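Local coordinates for protein BpsB (PgaB), Poly-beta-1,6-N-acetyl-D-glucosamine N-deacetylase (Bordetella bronchiseptica RB50, PDB 5BU6) that deacetylates poly-beta-1,6-N-acetyl-D-glucosamine as a family 4 carbohydrate esterase and is required for biofilm formation, at residues V253-T256 / Q257-R260; N56-M60 / Q61-D65; V232-V236 / G237-G241. The protein carries 5 engineered substitutions. One frame throughout, in Å; residues are numbered along the deposited sequence.

Interaction 1 (V253-T256 / Q257-R260); sequences VALT and QIRR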
ATOM      1  N   VAL A 253      17.955  -2.306  -7.261  1.00 43.15           N
ATOM      2  CA  VAL A 253      16.818  -2.680  -6.420  1.00 38.64           C
ATOM      3  C   VAL A 253      15.747  -3.378  -7.252  1.00 45.80           C
ATOM      4  O   VAL A 253      15.213  -2.784  -8.188  1.00 42.90           O
ATOM      5  CB  VAL A 253      16.164  -1.454  -5.730  1.00 38.31           C
ATOM      6  CG1 VAL A 253      14.992  -1.896  -4.827  1.00 36.20           C
ATOM      7  CG2 VAL A 253      17.206  -0.668  -4.932  1.00 45.58           C
ATOM      8  N   ALA A 254      15.429  -4.625  -6.915  1.00 44.59           N
ATOM      9  CA  ALA A 254      14.352  -5.349  -7.612  1.00 46.49           C
ATOM     10  C   ALA A 254      13.012  -4.686  -7.381  1.00 42.28           C
ATOM     11  O   ALA A 254      12.779  -4.136  -6.302  1.00 37.34           O
ATOM     12  CB  ALA A 254      14.293  -6.811  -7.156  1.00 51.27           C
ATOM     13  N   LEU A 255      12.108  -4.763  -8.364  1.00 38.83           N
ATOM     14  CA  LEU A 255      10.796  -4.139  -8.200  1.00 35.64           C
ATOM     15  C   LEU A 255       9.953  -4.882  -7.169  1.00 34.71           C
ATOM     16  O   LEU A 255       8.900  -4.406  -6.781  1.00 36.31           O
ATOM     17  CB  LEU A 255      10.036  -4.053  -9.538  1.00 33.79           C
ATOM     18  CG  LEU A 255      10.612  -3.071 -10.567  1.00 39.02           C
ATOM     19  CD1 LEU A 255       9.650  -2.919 -11.733  1.00 47.92           C
ATOM     20  CD2 LEU A 255      10.984  -1.693  -9.980  1.00 34.51           C
ATOM     21  N   THR A 256      10.429  -6.038  -6.710  1.00 36.00           N
ATOM     22  CA  THR A 256       9.753  -6.759  -5.633  1.00 35.01           C
ATOM     23  C   THR A 256      10.076  -6.156  -4.269  1.00 36.42           C
ATOM     24  O   THR A 256       9.423  -6.477  -3.278  1.00 39.93           O
ATOM     25  CB  THR A 256      10.171  -8.230  -5.597  1.00 41.20           C
ATOM     26  OG1 THR A 256      11.597  -8.290  -5.478  1.00 44.63           O
ATOM     27  CG2 THR A 256       9.729  -8.960  -6.873  1.00 43.07           C
ATOM     28  N   GLN A 257      11.097  -5.303  -4.222  1.00 36.17           N
ATOM     29  CA  GLN A 257      11.594  -4.748  -2.963  1.00 33.00           C
ATOM     30  C   GLN A 257      11.649  -3.223  -2.978  1.00 36.49           C
ATOM     31  O   GLN A 257      12.584  -2.623  -2.429  1.00 37.92           O
ATOM     32  CB  GLN A 257      12.999  -5.285  -2.653  1.00 39.13           C
ATOM     33  CG  GLN A 257      13.154  -6.784  -2.747  1.00 49.03           C
ATOM     34  CD  GLN A 257      12.410  -7.503  -1.653  1.00 54.92           C
ATOM     35  OE1 GLN A 257      12.305  -7.006  -0.526  1.00 53.46           O
ATOM     36  NE2 GLN A 257      11.865  -8.673  -1.980  1.00 59.46           N
ATOM     37  N   ILE A 258      10.643  -2.599  -3.571  1.00 36.68           N
ATOM     38  CA  ILE A 258      10.626  -1.145  -3.725  1.00 30.13           C
ATOM     39  C   ILE A 258      10.640  -0.410  -2.368  1.00 33.17           C
ATOM     40  O   ILE A 258       9.880  -0.741  -1.452  1.00 34.34           O
ATOM     41  CB  ILE A 258       9.405  -0.723  -4.560  1.00 27.23           C
ATOM     42  CG1 ILE A 258       9.557  -1.223  -6.011  1.00 34.98           C
ATOM     43  CG2 ILE A 258       9.225   0.786  -4.577  1.00 31.85           C
ATOM     44  CD1 ILE A 258       8.338  -0.884  -6.868  1.00 31.75           C
ATOM     45  N   ARG A 259      11.536   0.566  -2.263  1.00 32.81           N
ATOM     46  CA  ARG A 259      11.723   1.383  -1.073  1.00 30.58           C
ATOM     47  C   ARG A 259      10.783   2.585  -1.057  1.00 34.88           C
ATOM     48  O   ARG A 259      10.539   3.187  -2.093  1.00 36.11           O
ATOM     49  CB  ARG A 259      13.176   1.874  -1.008  1.00 31.02           C
ATOM     50  CG  ARG A 259      14.151   0.730  -0.923  1.00 36.16           C
ATOM     51  CD  ARG A 259      15.554   1.142  -1.301  1.00 42.35           C
ATOM     52  NE  ARG A 259      16.478   0.043  -1.072  1.00 48.02           N
ATOM     53  CZ  ARG A 259      17.759   0.061  -1.418  1.00 53.67           C
ATOM     54  NH1 ARG A 259      18.267   1.121  -2.032  1.00 48.51           N
ATOM     55  NH2 ARG A 259      18.521  -0.989  -1.159  1.00 53.08           N
ATOM     56  N   ARG A 260      10.276   2.959   0.112  1.00 34.48           N
ATOM     57  CA  ARG A 260       9.509   4.193   0.177  1.00 33.44           C
ATOM     58  C   ARG A 260       9.639   4.893   1.511  1.00 38.49           C
ATOM     59  O   ARG A 260      10.024   4.286   2.516  1.00 38.48           O
ATOM     60  CB  ARG A 260       8.039   3.931  -0.116  1.00 33.82           C
ATOM     61  CG  ARG A 260       7.316   3.192   0.933  1.00 36.35           C
ATOM     62  CD  ARG A 260       6.189   2.327   0.284  1.00 44.52           C
ATOM     63  NE  ARG A 260       5.534   1.567   1.339  1.00 48.66           N
ATOM     64  CZ  ARG A 260       4.263   1.711   1.693  1.00 50.40           C
ATOM     65  NH1 ARG A 260       3.475   2.548   1.034  1.00 53.64           N
ATOM     66  NH2 ARG A 260       3.775   0.987   2.687  1.00 51.81           N
TER
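V253 lays its methyl CG2 over one face of the R259 guanidinium, 3.5 Å above the plane and over its centre. The R259 chain runs extended from CG to NE, which carries its flat end back to the valine six residues earlier, and NH1 is held there by the carbonyl of P248. The other methyl, CG1, is swung anti to the backbone N of V253 (chi1 -179°) and rests 3.5 Å from Q257 O.

A254 contributes its carbonyl: Q257 N donates to A254 O at 2.9 Å, closing a type I beta turn with L255 and T256 at its corners.

At L255 the carbonyl O sits 3.3 Å from I258 CG1, while CD2 of L255 approaches I258 CD1 at 4.2 Å, a looser apolar touch. T256 follows, with OG1 3.5 Å from Q257 CG. The Q257 chain, bent at chi2, folds back beside this threonine, and its amide is tied down by two partners outside the turn, NE2 donating to the carboxylate of D230 and OE1 bonding to the imidazole of H225.

The turn lies in the loop between strands 240-242 and 261-266. I258 packs on strand 240-242 and on V15 of strand 14-20, whereas L255 faces helix 60-67, whose R67 also bonds to V253 O.

Interaction 2 (N56-M60 / Q61-D65); sequences NPISM and QQIID. With EDO (1,2-ethanediol), chain J.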
ATOM      1  N   ASN A  56       9.055  15.193 -10.291  1.00 36.76           N
ATOM      2  CA  ASN A  56       8.142  14.799 -11.355  1.00 37.17           C
ATOM      3  C   ASN A  56       7.431  13.507 -11.000  1.00 34.57           C
ATOM      4  O   ASN A  56       7.989  12.430 -11.163  1.00 37.11           O
ATOM      5  CB  ASN A  56       8.905  14.638 -12.678  1.00 37.37           C
ATOM      6  CG  ASN A  56       9.326  15.955 -13.263  1.00 40.60           C
ATOM      7  OD1 ASN A  56       8.487  16.793 -13.593  1.00 45.62           O
ATOM      8  ND2 ASN A  56      10.629  16.153 -13.403  1.00 42.84           N
ATOM      9  N   PRO A  57       6.202  13.607 -10.475  1.00 32.16           N
ATOM     10  CA  PRO A  57       5.454  12.395 -10.148  1.00 32.24           C
ATOM     11  C   PRO A  57       5.232  11.501 -11.373  1.00 38.17           C
ATOM     12  O   PRO A  57       4.861  11.980 -12.438  1.00 32.84           O
ATOM     13  CB  PRO A  57       4.136  12.935  -9.591  1.00 30.97           C
ATOM     14  CG  PRO A  57       4.538  14.306  -9.005  1.00 31.13           C
ATOM     15  CD  PRO A  57       5.520  14.828 -10.017  1.00 36.46           C
ATOM     16  N   ILE A  58       5.489  10.213 -11.193  1.00 31.45           N
ATOM     17  CA  ILE A  58       5.403   9.200 -12.258  1.00 33.08           C
ATOM     18  C   ILE A  58       4.346   8.133 -11.917  1.00 34.19           C
ATOM     19  O   ILE A  58       3.905   8.019 -10.765  1.00 32.85           O
ATOM     20  CB  ILE A  58       6.774   8.489 -12.466  1.00 29.66           C
ATOM     21  CG1 ILE A  58       7.138   7.699 -11.194  1.00 31.07           C
ATOM     22  CG2 ILE A  58       7.857   9.487 -12.870  1.00 37.10           C
ATOM     23  CD1 ILE A  58       8.507   7.076 -11.181  1.00 33.73           C
ATOM     24  N   SER A  59       3.933   7.346 -12.909  1.00 33.72           N
ATOM     25  CA  SER A  59       3.029   6.220 -12.635  1.00 30.04           C
ATOM     26  C   SER A  59       3.827   4.930 -12.477  1.00 34.00           C
ATOM     27  O   SER A  59       4.994   4.862 -12.851  1.00 28.99           O
ATOM     28  CB  SER A  59       2.034   6.040 -13.767  1.00 27.51           C
ATOM     29  OG  SER A  59       2.760   5.801 -14.976  1.00 31.15           O
ATOM     30  N   MET A  60       3.179   3.880 -11.982  1.00 29.37           N
ATOM     31  CA  MET A  60       3.816   2.563 -11.963  1.00 32.18           C
ATOM     32  C   MET A  60       4.110   2.050 -13.375  1.00 33.16           C
ATOM     33  O   MET A  60       5.102   1.356 -13.606  1.00 38.87           O
ATOM     34  CB  MET A  60       2.940   1.547 -11.225  1.00 36.07           C
ATOM     35  CG  MET A  60       3.648   0.207 -11.018  1.00 38.78           C
ATOM     36  SD  MET A  60       4.110  -0.036  -9.300  1.00122.40           S
ATOM     37  CE  MET A  60       2.493  -0.043  -8.527  1.00 70.16           C
ATOM     38  N   GLN A  61       3.233   2.375 -14.320  1.00 34.05           N
ATOM     39  CA  GLN A  61       3.478   1.995 -15.707  1.00 38.45           C
ATOM     40  C   GLN A  61       4.791   2.614 -16.219  1.00 35.41           C
ATOM     41  O   GLN A  61       5.542   2.000 -16.994  1.00 33.59           O
ATOM     42  CB  GLN A  61       2.317   2.418 -16.598  1.00 39.60           C
ATOM     43  CG  GLN A  61       2.476   1.932 -18.028  1.00 45.68           C
ATOM     44  CD  GLN A  61       2.454   0.408 -18.113  1.00 59.27           C
ATOM     45  OE1 GLN A  61       1.537  -0.232 -17.606  1.00 62.35           O
ATOM     46  NE2 GLN A  61       3.476  -0.174 -18.738  1.00 61.23           N
ATOM     47  N   GLN A  62       5.053   3.853 -15.808  1.00 29.80           N
ATOM     48  CA  GLN A  62       6.293   4.517 -16.194  1.00 32.42           C
ATOM     49  C   GLN A  62       7.507   3.819 -15.589  1.00 31.18           C
ATOM     50  O   GLN A  62       8.544   3.675 -16.257  1.00 31.91           O
ATOM     51  CB  GLN A  62       6.268   5.985 -15.780  1.00 35.78           C
ATOM     52  CG  GLN A  62       5.544   6.886 -16.771  1.00 34.08           C
ATOM     53  CD  GLN A  62       5.470   8.314 -16.272  1.00 35.91           C
ATOM     54  OE1 GLN A  62       4.734   8.613 -15.336  1.00 33.90           O
ATOM     55  NE2 GLN A  62       6.257   9.187 -16.866  1.00 39.58           N
ATOM     56  N   ILE A  63       7.382   3.362 -14.346  1.00 29.21           N
ATOM     57  CA  ILE A  63       8.487   2.623 -13.725  1.00 29.73           C
ATOM     58  C   ILE A  63       8.776   1.350 -14.525  1.00 35.10           C
ATOM     59  O   ILE A  63       9.917   1.062 -14.863  1.00 35.24           O
ATOM     60  CB  ILE A  63       8.188   2.241 -12.272  1.00 36.36           C
ATOM     61  CG1 ILE A  63       8.206   3.486 -11.384  1.00 32.16           C
ATOM     62  CG2 ILE A  63       9.209   1.210 -11.772  1.00 34.80           C
ATOM     63  CD1 ILE A  63       7.490   3.303 -10.024  1.00 31.36           C
ATOM     64  N   ILE A  64       7.727   0.594 -14.808  1.00 34.25           N
ATOM     65  CA  ILE A  64       7.858  -0.656 -15.543  1.00 39.84           C
ATOM     66  C   ILE A  64       8.504  -0.422 -16.906  1.00 37.49           C
ATOM     67  O   ILE A  64       9.405  -1.144 -17.303  1.00 40.19           O
ATOM     68  CB  ILE A  64       6.489  -1.319 -15.705  1.00 40.58           C
ATOM     69  CG1 ILE A  64       5.915  -1.658 -14.325  1.00 43.03           C
ATOM     70  CG2 ILE A  64       6.587  -2.550 -16.538  1.00 41.20           C
ATOM     71  CD1 ILE A  64       4.435  -1.974 -14.343  1.00 41.92           C
ATOM     72  N   ASP A  65       8.071   0.634 -17.588  1.00 39.31           N
ATOM     73  CA  ASP A  65       8.605   0.988 -18.907  1.00 38.17           C
ATOM     74  C   ASP A  65      10.071   1.405 -18.850  1.00 39.29           C
ATOM     75  O   ASP A  65      10.830   1.117 -19.772  1.00 42.11           O
ATOM     76  CB  ASP A  65       7.779   2.122 -19.540  1.00 48.57           C
ATOM     77  CG  ASP A  65       6.375   1.678 -19.966  1.00 63.71           C
ATOM     78  OD1 ASP A  65       6.070   0.469 -19.921  1.00 66.55           O
ATOM     79  OD2 ASP A  65       5.571   2.550 -20.361  1.00 78.42           O
TER
HETATM   80  C1  EDO J 408      -1.731   4.213 -14.009  1.00 49.41           C
HETATM   81  O1  EDO J 408      -1.316   5.426 -13.371  1.00 44.47           O
HETATM   82  C2  EDO J 408      -0.539   3.582 -14.733  1.00 50.51           C
HETATM   83  O2  EDO J 408       0.378   2.960 -13.815  1.00 38.68           O
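Q62 reaches back over the start of its own helix to S59, where its OE1 accepts the backbone N-H of S59 at 2.9 Å (N-H...O 155°). The donor is tilted 25° from the amide carbonyl plane of Q62. With CG anti to its carbonyl carbon (chi1 -83°) and the chain extended beyond CG, the glutamine spans the distance in one sweep, and OE1 ends close over the CA of I58 as well. The return bond runs from Q62 N to S59 OG at 3.1 Å.

These reciprocal bonds make a capping box at the N-terminus of helix 60-67, S59 occupying the N-cap. Two amide N-H groups are thereby satisfied where the chain leaves strand 56-57 and enters the helix of a beta-alpha-beta unit that continues into strand 77-83.

M60 opens the first helical turn; its carbonyl O takes the I64 N-H, the O and N lying 3.0 Å apart. Its CG meets I64 CD1 at 4.1 Å, and the bends at chi2 and chi3 turn the sulfur end toward strand 240-242, against I240.

I63 donates its N-H to S59 O at 3.2 Å. On the buried side of the helix its CG1 packs 3.6 Å from I58 CD1, the two side chains meeting at about a right angle, and L79 of strand 77-83 adjoins I63. At the helix start, a 1,2-ethanediol, probably from the crystallisation liquor, accepts from Q61 N through O2 (3.0 Å) and also bonds to E150.

Interaction 3 (V232-V236 / G237-G241); sequences VAAEV and GLNIG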
ATOM      1  N   VAL A 232       5.367 -16.290  -2.643  1.00 36.99           N
ATOM      2  CA  VAL A 232       3.947 -16.508  -2.798  1.00 40.83           C
ATOM      3  C   VAL A 232       3.295 -15.387  -3.626  1.00 38.88           C
ATOM      4  O   VAL A 232       2.428 -15.642  -4.452  1.00 43.69           O
ATOM      5  CB  VAL A 232       3.282 -16.618  -1.406  1.00 48.02           C
ATOM      6  CG1 VAL A 232       1.870 -16.180  -1.456  1.00 57.93           C
ATOM      7  CG2 VAL A 232       3.414 -18.034  -0.871  1.00 47.56           C
ATOM      8  N   ALA A 233       3.717 -14.146  -3.408  1.00 41.67           N
ATOM      9  CA  ALA A 233       3.228 -13.028  -4.218  1.00 36.11           C
ATOM     10  C   ALA A 233       3.548 -13.275  -5.697  1.00 39.84           C
ATOM     11  O   ALA A 233       2.724 -13.019  -6.572  1.00 41.29           O
ATOM     12  CB  ALA A 233       3.844 -11.720  -3.746  1.00 33.28           C
ATOM     13  N   ALA A 234       4.748 -13.768  -5.962  1.00 42.33           N
ATOM     14  CA  ALA A 234       5.165 -14.102  -7.326  1.00 49.73           C
ATOM     15  C   ALA A 234       4.273 -15.177  -7.952  1.00 53.46           C
ATOM     16  O   ALA A 234       3.953 -15.111  -9.137  1.00 52.23           O
ATOM     17  CB  ALA A 234       6.597 -14.555  -7.338  1.00 51.70           C
ATOM     18  N   GLU A 235       3.865 -16.155  -7.147  1.00 54.85           N
ATOM     19  CA  GLU A 235       3.016 -17.240  -7.640  1.00 57.92           C
ATOM     20  C   GLU A 235       1.662 -16.720  -8.092  1.00 55.49           C
ATOM     21  O   GLU A 235       1.093 -17.238  -9.047  1.00 64.81           O
ATOM     22  CB  GLU A 235       2.816 -18.324  -6.573  1.00 57.95           C
ATOM     23  CG  GLU A 235       4.069 -19.107  -6.224  1.00 62.21           C
ATOM     24  CD  GLU A 235       3.902 -19.929  -4.962  1.00 68.62           C
ATOM     25  OE1 GLU A 235       2.753 -20.090  -4.498  1.00 69.17           O
ATOM     26  OE2 GLU A 235       4.923 -20.404  -4.428  1.00 74.60           O
ATOM     27  N   VAL A 236       1.138 -15.699  -7.416  1.00 46.25           N
ATOM     28  CA  VAL A 236      -0.165 -15.177  -7.816  1.00 50.05           C
ATOM     29  C   VAL A 236      -0.030 -14.010  -8.797  1.00 48.42           C
ATOM     30  O   VAL A 236      -1.022 -13.366  -9.127  1.00 46.33           O
ATOM     31  CB  VAL A 236      -1.010 -14.734  -6.608  1.00 51.03           C
ATOM     32  CG1 VAL A 236      -1.237 -15.909  -5.673  1.00 55.82           C
ATOM     33  CG2 VAL A 236      -0.347 -13.602  -5.884  1.00 51.79           C
ATOM     34  N   GLY A 237       1.190 -13.755  -9.268  1.00 51.10           N
ATOM     35  CA  GLY A 237       1.417 -12.753 -10.307  1.00 55.66           C
ATOM     36  C   GLY A 237       1.612 -11.315  -9.842  1.00 51.89           C
ATOM     37  O   GLY A 237       1.462 -10.367 -10.620  1.00 50.00           O
ATOM     38  N   LEU A 238       1.945 -11.139  -8.571  1.00 41.90           N
ATOM     39  CA  LEU A 238       2.189  -9.808  -8.040  1.00 38.96           C
ATOM     40  C   LEU A 238       3.684  -9.580  -7.897  1.00 44.57           C
ATOM     41  O   LEU A 238       4.220  -9.662  -6.792  1.00 47.96           O
ATOM     42  CB  LEU A 238       1.486  -9.635  -6.700  1.00 40.77           C
ATOM     43  CG  LEU A 238      -0.028  -9.809  -6.738  1.00 42.76           C
ATOM     44  CD1 LEU A 238      -0.618  -9.557  -5.363  1.00 39.01           C
ATOM     45  CD2 LEU A 238      -0.660  -8.897  -7.783  1.00 40.33           C
ATOM     46  N   ASN A 239       4.356  -9.317  -9.020  1.00 43.33           N
ATOM     47  CA  ASN A 239       5.816  -9.201  -9.051  1.00 44.78           C
ATOM     48  C   ASN A 239       6.354  -7.809  -8.721  1.00 41.95           C
ATOM     49  O   ASN A 239       7.541  -7.546  -8.872  1.00 42.02           O
ATOM     50  CB  ASN A 239       6.337  -9.619 -10.416  1.00 51.31           C
ATOM     51  CG  ASN A 239       6.003 -11.056 -10.739  1.00 69.94           C
ATOM     52  OD1 ASN A 239       5.324 -11.345 -11.725  1.00 78.48           O
ATOM     53  ND2 ASN A 239       6.465 -11.971  -9.896  1.00 76.87           N
ATOM     54  N   ILE A 240       5.472  -6.914  -8.306  1.00 39.63           N
ATOM     55  CA  ILE A 240       5.888  -5.593  -7.858  1.00 37.50           C
ATOM     56  C   ILE A 240       5.491  -5.476  -6.402  1.00 31.48           C
ATOM     57  O   ILE A 240       4.331  -5.676  -6.068  1.00 34.57           O
ATOM     58  CB  ILE A 240       5.235  -4.461  -8.686  1.00 31.75           C
ATOM     59  CG1 ILE A 240       5.727  -4.516 -10.144  1.00 37.23           C
ATOM     60  CG2 ILE A 240       5.512  -3.091  -8.041  1.00 31.76           C
ATOM     61  CD1 ILE A 240       5.060  -3.492 -11.022  1.00 46.53           C
ATOM     62  N   GLY A 241       6.451  -5.208  -5.525  1.00 33.09           N
ATOM     63  CA  GLY A 241       6.131  -5.140  -4.107  1.00 28.38           C
ATOM     64  C   GLY A 241       6.706  -3.887  -3.481  1.00 33.61           C
ATOM     65  O   GLY A 241       7.814  -3.468  -3.799  1.00 33.31           O
TER
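V236 sets its methyl CG2 against the branch of L238, 3.9 Å from L238 CG, with CD1 of the leucine slightly farther away. The valine's chi1 of -59° sets CG2 between its own backbone N and carbonyl carbon, where it meets L238 CG, and the two side chains pass each other at a slant. L238 also packs on I215, and V236 on R197 of helix 189-211.

Between these two residues G237 reverses the chain. Its positive phi (87°) makes it the C-prime residue of a Schellman motif, which ends helix 227-235 with two backbone bonds. L238 N donates to A233 O at 2.9 Å; inside that loop G237 N donates to A234 O at 3.1 Å. With no CB, G237 adopts this positive phi without crowding the V236 carbonyl.

A233 completes the apolar side of the turn: its CB lies 4.3 Å from L238 CB, and its methyl also meets L200 of helix 189-211 and W220. On the solvent side, N239 brings its amide back toward the helix, ND2 lying 3.6 Å from A234 CB. At the neighbouring position E235 takes no part in the turn and instead forms a salt bridge with R197 through OE1.

The motif carries the chain from the helix to strand 240-242 of the beta-alpha-beta unit that begins with strand 217-219. The last-turn carbonyls of A233 and A234 are met by amides of the turn itself, and the A233 and V236 methyls pack against L238; helix termination here rests on backbone polarity and apolar packing, with no side-chain hydrogen bond linking the two segments.

In the fold
Strand 240-242 brings the three regions together. It leaves interaction 3 at G241, where L255 O probably accepts from G241 N at 2.9 Å and I258 N probably donates to G241 O at 3.0 Å, joining interaction 1 to its backbone. The preceding residue, I240, meets both others: its CG2 lies 3.8 Å from I258 CD1 and 3.6 Å from M60 SD of interaction 2. Interactions 1 and 2 touch directly through L255 CD2 and I63 CG2 (3.8 Å). Their centres are about 14 Å apart, those of 2 and 3 about 19 Å. None includes the nickel ligands D84, H154 and H159, although R260 makes a long, weak ion pair with D83, beside D84 in sequence.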